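Local atomic coordinates of poly-beta-1,6-N-acetyl-D-glucosamine N-deacetylase (Aggregatibacter actinomycetemcomitans, PDB entry 4U10), a protein that probably removes N-acetyl groups from poly-beta-1,6-N-acetyl-D-glucosamine, acting as a metal-dependent hydrolase of carbon-nitrogen bonds. Residues V96-S101 against A142-N147; D146-G151 against Q186-S191; V12-A17 against I29-L34. One frame throughout, in Å; residues are numbered along the deposited sequence.

Interaction 1: V96-S101 against A142-N147; sequences VFAPVS and ASHTDN. With ZN (zinc ion), chain C.
F97 and A142 join the two backbones, which run nearly parallel, 17° apart end to end: A142 N donates to F97 O at 2.8 Å. Farther on, water 1 bridges the two chains, giving its protons to P99 O and T145 O and accepting from H144 N; a weak bond from S101 N to T145 O closes the end. The small side chain of A98 lets the chains come close, with A98 CB 3.9 Å from H144 CB. H144 CG stands anti to its backbone N, beside the carbonyl carbon (chi1 -158°), and the ring's NE2 binds zinc at 2.1 Å. The other ring nitrogen, ND1, is hydrogen-bonded to V207 O, a second-shell bond that fixes the ring's rotation. V100 CG2 lies obliquely against the imidazole, 3.8 Å from H144 CD2. Beyond it, the short hydroxyl of S101 donates to D146 OD1 at 2.6 Å; D146 OD1 accepts with its anti lone pair, the one turned away from OD2. D75 and H149 complete the protein ligands of the metal. Strand 95-99, paired with strands 68-75 and 139-141, carries the contact, while strand 205-207 and helix 177-199 pack against it.

Interaction 2: D146-G151 against Q186-S191; sequences DNLHHG and QDFSRS. With ZN (zinc ion), chain C.
D146 and N147 turn their consecutive backbone N-H groups toward D187 on helix 177-199, with D146 and S191 the closest pair of CA atoms at 4.5 Å. The loop is part of the metal-binding histidine motif of the polysaccharide deacetylase (NodB-homology) domain, in which H144 and H149 bracket the residues held here. D187 holds both amides: its CG stands anti to the backbone N (chi1 -177°), which carries the carboxylate out from the helix to the loop. D146 N reaches D187 OD1 at 2.9 Å, on the syn side but 26° out of the carboxylate plane. N147 N meets D187 OD2 at 2.8 Å on its syn lone pair. An aspartate suits the place because its two oxygens can satisfy two neighbouring amides at once from a short stem.

L148 runs past D187 in the opposite direction, and L148 CD1 packs 3.4 Å from D187 CG; D187 OD2 also lies within bonding distance of waters 3 and 4. The same methyl touches F188 CE1 at 3.8 Å, and R183 and L184 of the helix add to the leucine's surroundings. Two residues on from N147, H149 NE2 binds zinc at 2.1 Å, and holding the loop here is consistent with positioning that histidine. At the outer rim R190 crosses D146 at about a right angle without charged contact. Instead its guanidinium lies over its own helix turn, and R190 NH1 donates to water 3, 3.0 Å away in the guanidinium plane.

Interaction 3: V12-A17 against I29-L34; sequences VVDDTA and ISANLL
V12 and I29 lie side by side and point the same way, V12 CG2 resting 3.9 Å from I29 CG1. The other branch of V12, CG1, stands anti to the backbone N (chi1 -177°) and reaches forward over the start of the helix. There V12 CG1 is pressed against A31 CA at 3.5 Å, a tight fit, and also meets the beta carbon and a terminal methyl of L34. The small A31 leaves room for the valine, and V83 of helix 79-91 touches both residues. V13 and S30 face the other way, toward K19.

This is a two-residue parallel pairing at the end of strand 3-13, whose partner, strand 29-30, runs straight into helix 31-42. V13 makes both backbone bonds between these segments: V13 N donates to I29 O at 3.0 Å, and V13 O accepts from A31 N at 2.7 Å. I29 also bonds to S11 just before. S30 is the N-cap of the helix, its OG accepting from L33 N, a role that a short hydroxyl side chain fills well. S30 CB also packs 3.4 Å from D15 O. Water 5 links the segments, donating to D14 O and accepting from N32 N. D15 shapes the departing loop as an Asx turn, D15 OD1 taking the A17 N-H from above the carboxylate plane, while D15 OD2 forms a salt bridge with K22 NZ.

Interaction 3 comes first along the chain and closes before the other two begin. Interaction 2 begins on the loop where interaction 1 ends, the two sharing D146 and N147, with centres 9 Å apart. They meet at the hydroxyl of S191, which probably bonds to those of both S143 and S101. Interactions 1 and 3 reach one mixed sheet at points about 23 Å apart between centres; interactions 2 and 3 lie on opposite sides of the chain's centre, about 29 Å apart. In this deacetylase portion of a longer protein, the first two each bring one histidine to a zinc site that D75 completes, and hold its loop against helix 177-199; the third ties a distant part of the sheet to helix 31-42.

Interaction 1: V96-S101 against A142-N147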
loop_
_atom_site.group_PDB
_atom_site.type_symbol
_atom_site.label_atom_id
_atom_site.label_comp_id
_atom_site.label_asym_id
_atom_site.label_seq_id
_atom_site.Cartn_x
_atom_site.Cartn_y
_atom_site.Cartn_z
ATOM N N VAL A 96 -1.588 3.317 7.359
ATOM C CA VAL A 96 -0.456 2.676 6.773
ATOM C C VAL A 96 -0.221 3.304 5.392
ATOM O O VAL A 96 -1.160 3.477 4.628
ATOM C CB VAL A 96 -0.713 1.171 6.624
ATOM C CG1 VAL A 96 0.428 0.532 5.857
ATOM C CG2 VAL A 96 -0.856 0.526 7.984
ATOM N N PHE A 97 1.015 3.651 5.094
ATOM C CA PHE A 97 1.385 4.255 3.807
ATOM C C PHE A 97 2.461 3.329 3.195
ATOM O O PHE A 97 3.436 2.977 3.882
ATOM C CB PHE A 97 1.972 5.629 4.078
ATOM C CG PHE A 97 2.471 6.384 2.861
ATOM C CD1 PHE A 97 1.717 6.484 1.713
ATOM C CD2 PHE A 97 3.684 7.096 2.916
ATOM C CE1 PHE A 97 2.193 7.238 0.638
ATOM C CE2 PHE A 97 4.114 7.900 1.842
ATOM C CZ PHE A 97 3.384 7.916 0.708
ATOM N N ALA A 98 2.292 2.963 1.917
ATOM C CA ALA A 98 3.191 2.074 1.227
ATOM C C ALA A 98 3.790 2.672 -0.064
ATOM O O ALA A 98 3.343 2.419 -1.214
ATOM C CB ALA A 98 2.509 0.755 0.973
ATOM N N PRO A 99 4.841 3.488 0.134
ATOM C CA PRO A 99 5.495 4.039 -1.039
ATOM C C PRO A 99 6.441 3.048 -1.750
ATOM O O PRO A 99 7.130 2.254 -1.121
ATOM C CB PRO A 99 6.253 5.237 -0.435
ATOM C CG PRO A 99 6.739 4.645 0.909
ATOM C CD PRO A 99 5.510 3.875 1.383
ATOM N N VAL A 100 6.484 3.084 -3.085
ATOM C CA VAL A 100 7.469 2.346 -3.775
ATOM C C VAL A 100 8.836 2.971 -3.505
ATOM O O VAL A 100 9.071 4.108 -3.862
ATOM C CB VAL A 100 7.182 2.337 -5.265
ATOM C CG1 VAL A 100 8.280 1.546 -5.984
ATOM C CG2 VAL A 100 5.792 1.727 -5.557
ATOM N N SER A 101 9.742 2.270 -2.832
ATOM C CA SER A 101 11.003 2.898 -2.402
ATOM C C SER A 101 11.990 3.352 -3.480
ATOM O O SER A 101 12.697 4.343 -3.274
ATOM C CB SER A 101 11.648 2.072 -1.306
ATOM O OG SER A 101 11.750 0.685 -1.611
ATOM N N ALA A 142 5.014 1.080 5.305
ATOM C CA ALA A 142 5.136 -0.265 4.785
ATOM C C ALA A 142 5.863 -0.267 3.469
ATOM O O ALA A 142 5.944 0.746 2.777
ATOM C CB ALA A 142 3.780 -0.845 4.594
ATOM N N SER A 143 6.337 -1.434 3.078
ATOM C CA SER A 143 6.904 -1.595 1.747
ATOM C C SER A 143 5.830 -1.833 0.723
ATOM O O SER A 143 4.757 -2.444 1.025
ATOM C CB SER A 143 7.841 -2.797 1.751
ATOM O OG SER A 143 8.423 -3.023 0.505
ATOM N N HIS A 144 6.167 -1.450 -0.529
ATOM C CA HIS A 144 5.365 -1.720 -1.720
ATOM C C HIS A 144 6.347 -2.083 -2.840
ATOM O O HIS A 144 6.094 -1.811 -4.024
ATOM C CB HIS A 144 4.605 -0.458 -2.093
ATOM C CG HIS A 144 3.376 -0.647 -2.939
ATOM N ND1 HIS A 144 2.479 -1.686 -2.790
ATOM C CD2 HIS A 144 2.801 0.212 -3.810
ATOM C CE1 HIS A 144 1.455 -1.498 -3.589
ATOM N NE2 HIS A 144 1.618 -0.338 -4.202
ATOM N N THR A 145 7.385 -2.830 -2.452
ATOM C CA THR A 145 8.539 -3.291 -3.247
ATOM C C THR A 145 9.468 -2.125 -3.473
ATOM O O THR A 145 9.108 -1.022 -3.165
ATOM C CB THR A 145 8.185 -3.991 -4.604
ATOM O OG1 THR A 145 7.790 -2.992 -5.535
ATOM C CG2 THR A 145 7.008 -4.957 -4.399
ATOM N N ASP A 146 10.726 -2.435 -3.839
ATOM C CA ASP A 146 11.660 -1.438 -4.227
ATOM C C ASP A 146 11.377 -0.959 -5.669
ATOM O O ASP A 146 11.090 0.205 -5.927
ATOM C CB ASP A 146 13.128 -1.920 -4.063
ATOM C CG ASP A 146 14.096 -0.730 -3.946
ATOM O OD1 ASP A 146 13.743 0.273 -3.252
ATOM O OD2 ASP A 146 15.208 -0.840 -4.486
ATOM N N ASN A 147 11.489 -1.865 -6.590
ATOM C CA ASN A 147 11.262 -1.587 -8.002
ATOM C C ASN A 147 10.530 -2.743 -8.727
ATOM O O ASN A 147 10.896 -3.145 -9.818
ATOM C CB ASN A 147 12.587 -1.269 -8.669
ATOM C CG ASN A 147 12.417 -0.825 -10.098
ATOM O OD1 ASN A 147 11.412 -0.303 -10.436
ATOM N ND2 ASN A 147 13.361 -1.104 -10.925
HETATM ZN ZN ZN C . 0.592 0.333 -5.903
HETATM O O HOH W 1 8.667 0.123 -0.730
HETATM O O HOH W 2 -0.919 -0.777 -5.802
#

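Interaction 2: D146-G151 against Q186-S191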
loop_
_atom_site.group_PDB
_atom_site.type_symbol
_atom_site.label_atom_id
_atom_site.label_comp_id
_atom_site.label_asym_id
_atom_site.label_seq_id
_atom_site.Cartn_x
_atom_site.Cartn_y
_atom_site.Cartn_z
ATOM N N ASP A 146 10.726 -2.435 -3.839
ATOM C CA ASP A 146 11.660 -1.438 -4.227
ATOM C C ASP A 146 11.377 -0.959 -5.669
ATOM O O ASP A 146 11.090 0.205 -5.927
ATOM C CB ASP A 146 13.128 -1.920 -4.063
ATOM C CG ASP A 146 14.096 -0.730 -3.946
ATOM O OD1 ASP A 146 13.743 0.273 -3.252
ATOM O OD2 ASP A 146 15.208 -0.840 -4.486
ATOM N N ASN A 147 11.489 -1.865 -6.590
ATOM C CA ASN A 147 11.262 -1.587 -8.002
ATOM C C ASN A 147 10.530 -2.743 -8.727
ATOM O O ASN A 147 10.896 -3.145 -9.818
ATOM C CB ASN A 147 12.587 -1.269 -8.669
ATOM C CG ASN A 147 12.417 -0.825 -10.098
ATOM O OD1 ASN A 147 11.412 -0.303 -10.436
ATOM N ND2 ASN A 147 13.361 -1.104 -10.925
ATOM N N LEU A 148 9.477 -3.280 -8.098
ATOM C CA LEU A 148 8.626 -4.314 -8.711
ATOM C C LEU A 148 7.140 -3.901 -8.834
ATOM O O LEU A 148 6.214 -4.753 -8.860
ATOM C CB LEU A 148 8.824 -5.646 -7.964
ATOM C CG LEU A 148 10.207 -6.312 -8.021
ATOM C CD1 LEU A 148 10.293 -7.464 -7.039
ATOM C CD2 LEU A 148 10.647 -6.741 -9.431
ATOM N N HIS A 149 6.920 -2.591 -8.988
ATOM C CA HIS A 149 5.598 -2.050 -9.188
ATOM C C HIS A 149 5.480 -1.752 -10.661
ATOM O O HIS A 149 5.256 -0.602 -11.056
ATOM C CB HIS A 149 5.452 -0.773 -8.427
ATOM C CG HIS A 149 4.041 -0.393 -8.158
ATOM N ND1 HIS A 149 3.171 0.027 -9.129
ATOM C CD2 HIS A 149 3.334 -0.399 -7.005
ATOM C CE1 HIS A 149 1.991 0.252 -8.603
ATOM N NE2 HIS A 149 2.078 0.055 -7.301
ATOM N N HIS A 150 5.783 -2.763 -11.469
ATOM C CA HIS A 150 5.750 -2.654 -12.962
ATOM C C HIS A 150 5.492 -4.049 -13.501
ATOM O O HIS A 150 5.490 -5.022 -12.723
ATOM C CB HIS A 150 7.043 -2.075 -13.544
ATOM C CG HIS A 150 8.275 -2.899 -13.251
ATOM N ND1 HIS A 150 8.635 -4.003 -13.987
ATOM C CD2 HIS A 150 9.190 -2.808 -12.261
ATOM C CE1 HIS A 150 9.748 -4.519 -13.503
ATOM N NE2 HIS A 150 10.116 -3.798 -12.467
ATOM N N GLY A 151 5.237 -4.155 -14.802
ATOM C CA GLY A 151 5.205 -5.430 -15.485
ATOM C C GLY A 151 6.538 -5.976 -15.959
ATOM O O GLY A 151 7.527 -5.249 -16.111
ATOM N N GLN A 186 15.863 -10.138 -3.400
ATOM C CA GLN A 186 16.787 -8.982 -3.337
ATOM C C GLN A 186 16.052 -7.663 -3.433
ATOM O O GLN A 186 16.458 -6.704 -2.779
ATOM C CB GLN A 186 17.898 -9.072 -4.383
ATOM C CG GLN A 186 18.691 -10.404 -4.308
ATOM C CD GLN A 186 19.123 -10.792 -2.876
ATOM O OE1 GLN A 186 19.332 -11.971 -2.563
ATOM N NE2 GLN A 186 19.183 -9.839 -2.017
ATOM N N ASP A 187 14.998 -7.616 -4.272
ATOM C CA ASP A 187 14.216 -6.378 -4.382
ATOM C C ASP A 187 13.580 -6.041 -3.030
ATOM O O ASP A 187 13.691 -4.920 -2.585
ATOM C CB ASP A 187 13.127 -6.487 -5.437
ATOM C CG ASP A 187 12.364 -5.189 -5.602
ATOM O OD1 ASP A 187 11.396 -5.049 -4.834
ATOM O OD2 ASP A 187 12.790 -4.336 -6.422
ATOM N N PHE A 188 12.913 -7.010 -2.405
ATOM C CA PHE A 188 12.320 -6.803 -1.094
ATOM C C PHE A 188 13.298 -6.423 -0.025
ATOM O O PHE A 188 13.014 -5.585 0.818
ATOM C CB PHE A 188 11.483 -8.007 -0.633
ATOM C CG PHE A 188 10.393 -8.403 -1.588
ATOM C CD1 PHE A 188 9.965 -7.537 -2.584
ATOM C CD2 PHE A 188 9.716 -9.616 -1.429
ATOM C CE1 PHE A 188 8.997 -7.867 -3.444
ATOM C CE2 PHE A 188 8.715 -9.974 -2.294
ATOM C CZ PHE A 188 8.318 -9.078 -3.310
ATOM N N SER A 189 14.438 -7.081 -0.000
ATOM C CA SER A 189 15.482 -6.756 0.923
ATOM C C SER A 189 16.069 -5.331 0.698
ATOM O O SER A 189 16.277 -4.603 1.654
ATOM C CB SER A 189 16.571 -7.810 0.837
ATOM O OG SER A 189 17.765 -7.268 1.305
ATOM N N ARG A 190 16.265 -4.896 -0.545
ATOM C CA ARG A 190 16.639 -3.488 -0.774
ATOM C C ARG A 190 15.573 -2.479 -0.325
ATOM O O ARG A 190 15.888 -1.394 0.124
ATOM C CB ARG A 190 16.910 -3.206 -2.258
ATOM C CG ARG A 190 18.096 -3.942 -2.868
ATOM C CD ARG A 190 18.045 -3.748 -4.398
ATOM N NE ARG A 190 18.753 -4.827 -5.021
ATOM C CZ ARG A 190 18.435 -5.475 -6.136
ATOM N NH1 ARG A 190 17.371 -5.143 -6.862
ATOM N NH2 ARG A 190 19.251 -6.489 -6.544
ATOM N N SER A 191 14.303 -2.796 -0.528
ATOM C CA SER A 191 13.221 -1.968 -0.063
ATOM C C SER A 191 13.236 -1.781 1.468
ATOM O O SER A 191 13.099 -0.645 1.972
ATOM C CB SER A 191 11.882 -2.488 -0.573
ATOM O OG SER A 191 10.769 -1.768 -0.088
HETATM ZN ZN ZN C . 0.592 0.333 -5.903
HETATM O O HOH W 3 15.424 -2.874 -6.622
HETATM O O HOH W 4 13.919 -4.633 -8.985
HETATM O O HOH W 2 -0.919 -0.777 -5.802
#

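Interaction 3: V12-A17 against I29-L34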
loop_
_atom_site.group_PDB
_atom_site.type_symbol
_atom_site.label_atom_id
_atom_site.label_comp_id
_atom_site.label_asym_id
_atom_site.label_seq_id
_atom_site.Cartn_x
_atom_site.Cartn_y
_atom_site.Cartn_z
ATOM N N VAL A 12 -5.559 10.697 -3.724
ATOM C CA VAL A 12 -6.685 11.527 -3.270
ATOM C C VAL A 12 -6.352 12.991 -3.635
ATOM O O VAL A 12 -5.307 13.508 -3.298
ATOM C CB VAL A 12 -7.009 11.405 -1.773
ATOM C CG1 VAL A 12 -8.250 12.241 -1.419
ATOM C CG2 VAL A 12 -7.304 9.966 -1.374
ATOM N N VAL A 13 -7.234 13.623 -4.403
ATOM C CA VAL A 13 -7.009 14.943 -4.935
ATOM C C VAL A 13 -8.190 15.841 -4.494
ATOM O O VAL A 13 -9.318 15.344 -4.246
ATOM C CB VAL A 13 -6.864 14.927 -6.480
ATOM C CG1 VAL A 13 -5.621 14.196 -6.874
ATOM C CG2 VAL A 13 -8.056 14.310 -7.167
ATOM N N ASP A 14 -7.958 17.151 -4.412
ATOM C CA ASP A 14 -9.031 18.088 -4.095
ATOM C C ASP A 14 -10.077 18.147 -5.213
ATOM O O ASP A 14 -11.270 18.236 -4.953
ATOM C CB ASP A 14 -8.477 19.473 -3.801
ATOM C CG ASP A 14 -7.892 19.561 -2.393
ATOM O OD1 ASP A 14 -8.335 18.810 -1.468
ATOM O OD2 ASP A 14 -6.969 20.362 -2.219
ATOM N N ASP A 15 -9.623 18.073 -6.444
ATOM C CA ASP A 15 -10.518 17.983 -7.657
ATOM C C ASP A 15 -11.773 17.106 -7.452
ATOM O O ASP A 15 -11.679 15.889 -7.132
ATOM C CB ASP A 15 -9.622 17.455 -8.788
ATOM C CG ASP A 15 -10.305 17.400 -10.133
ATOM O OD1 ASP A 15 -11.294 18.101 -10.342
ATOM O OD2 ASP A 15 -9.840 16.615 -11.009
ATOM N N THR A 16 -12.946 17.707 -7.603
ATOM C CA THR A 16 -14.234 16.978 -7.572
ATOM C C THR A 16 -14.722 16.556 -8.967
ATOM O O THR A 16 -15.776 15.948 -9.137
ATOM C CB THR A 16 -15.266 17.854 -6.864
ATOM O OG1 THR A 16 -15.278 19.189 -7.437
ATOM C CG2 THR A 16 -14.856 17.908 -5.308
ATOM N N ALA A 17 -13.955 16.898 -9.998
ATOM C CA ALA A 17 -14.277 16.481 -11.394
ATOM C C ALA A 17 -14.492 14.972 -11.517
ATOM O O ALA A 17 -13.782 14.172 -10.849
ATOM C CB ALA A 17 -13.123 16.858 -12.320
ATOM N N ILE A 29 -9.420 9.192 -6.082
ATOM C CA ILE A 29 -10.713 9.721 -5.638
ATOM C C ILE A 29 -10.556 11.172 -5.141
ATOM O O ILE A 29 -9.444 11.672 -5.087
ATOM C CB ILE A 29 -11.331 8.863 -4.553
ATOM C CG1 ILE A 29 -10.524 8.942 -3.259
ATOM C CG2 ILE A 29 -11.451 7.439 -5.016
ATOM C CD1 ILE A 29 -11.275 8.314 -2.112
ATOM N N SER A 30 -11.684 11.821 -4.822
ATOM C CA SER A 30 -11.707 13.196 -4.371
ATOM C C SER A 30 -11.565 13.176 -2.870
ATOM O O SER A 30 -11.931 12.200 -2.187
ATOM C CB SER A 30 -13.030 13.935 -4.751
ATOM O OG SER A 30 -14.127 13.305 -4.094
ATOM N N ALA A 31 -11.007 14.253 -2.375
ATOM C CA ALA A 31 -10.878 14.464 -0.956
ATOM C C ALA A 31 -12.289 14.479 -0.334
ATOM O O ALA A 31 -12.476 13.980 0.760
ATOM C CB ALA A 31 -10.133 15.747 -0.718
ATOM N N ASN A 32 -13.306 14.995 -1.036
ATOM C CA ASN A 32 -14.669 14.965 -0.462
ATOM C C ASN A 32 -15.159 13.563 -0.224
ATOM O O ASN A 32 -15.787 13.260 0.836
ATOM C CB ASN A 32 -15.667 15.713 -1.362
ATOM C CG ASN A 32 -17.028 15.881 -0.696
ATOM O OD1 ASN A 32 -17.207 16.760 0.146
ATOM N ND2 ASN A 32 -17.992 15.008 -1.047
ATOM N N LEU A 33 -14.872 12.673 -1.185
ATOM C CA LEU A 33 -15.279 11.291 -1.021
ATOM C C LEU A 33 -14.532 10.647 0.151
ATOM O O LEU A 33 -15.140 9.857 0.894
ATOM C CB LEU A 33 -15.133 10.442 -2.277
ATOM C CG LEU A 33 -15.518 8.986 -2.104
ATOM C CD1 LEU A 33 -17.020 8.815 -1.872
ATOM C CD2 LEU A 33 -15.122 8.178 -3.344
ATOM N N LEU A 34 -13.265 11.004 0.323
ATOM C CA LEU A 34 -12.430 10.462 1.402
ATOM C C LEU A 34 -13.045 10.923 2.757
ATOM O O LEU A 34 -13.279 10.117 3.684
ATOM C CB LEU A 34 -10.980 10.979 1.294
ATOM C CG LEU A 34 -10.038 10.573 2.442
ATOM C CD1 LEU A 34 -9.826 9.054 2.416
ATOM C CD2 LEU A 34 -8.671 11.272 2.523
HETATM O O HOH W 5 -12.831 17.149 -2.910
#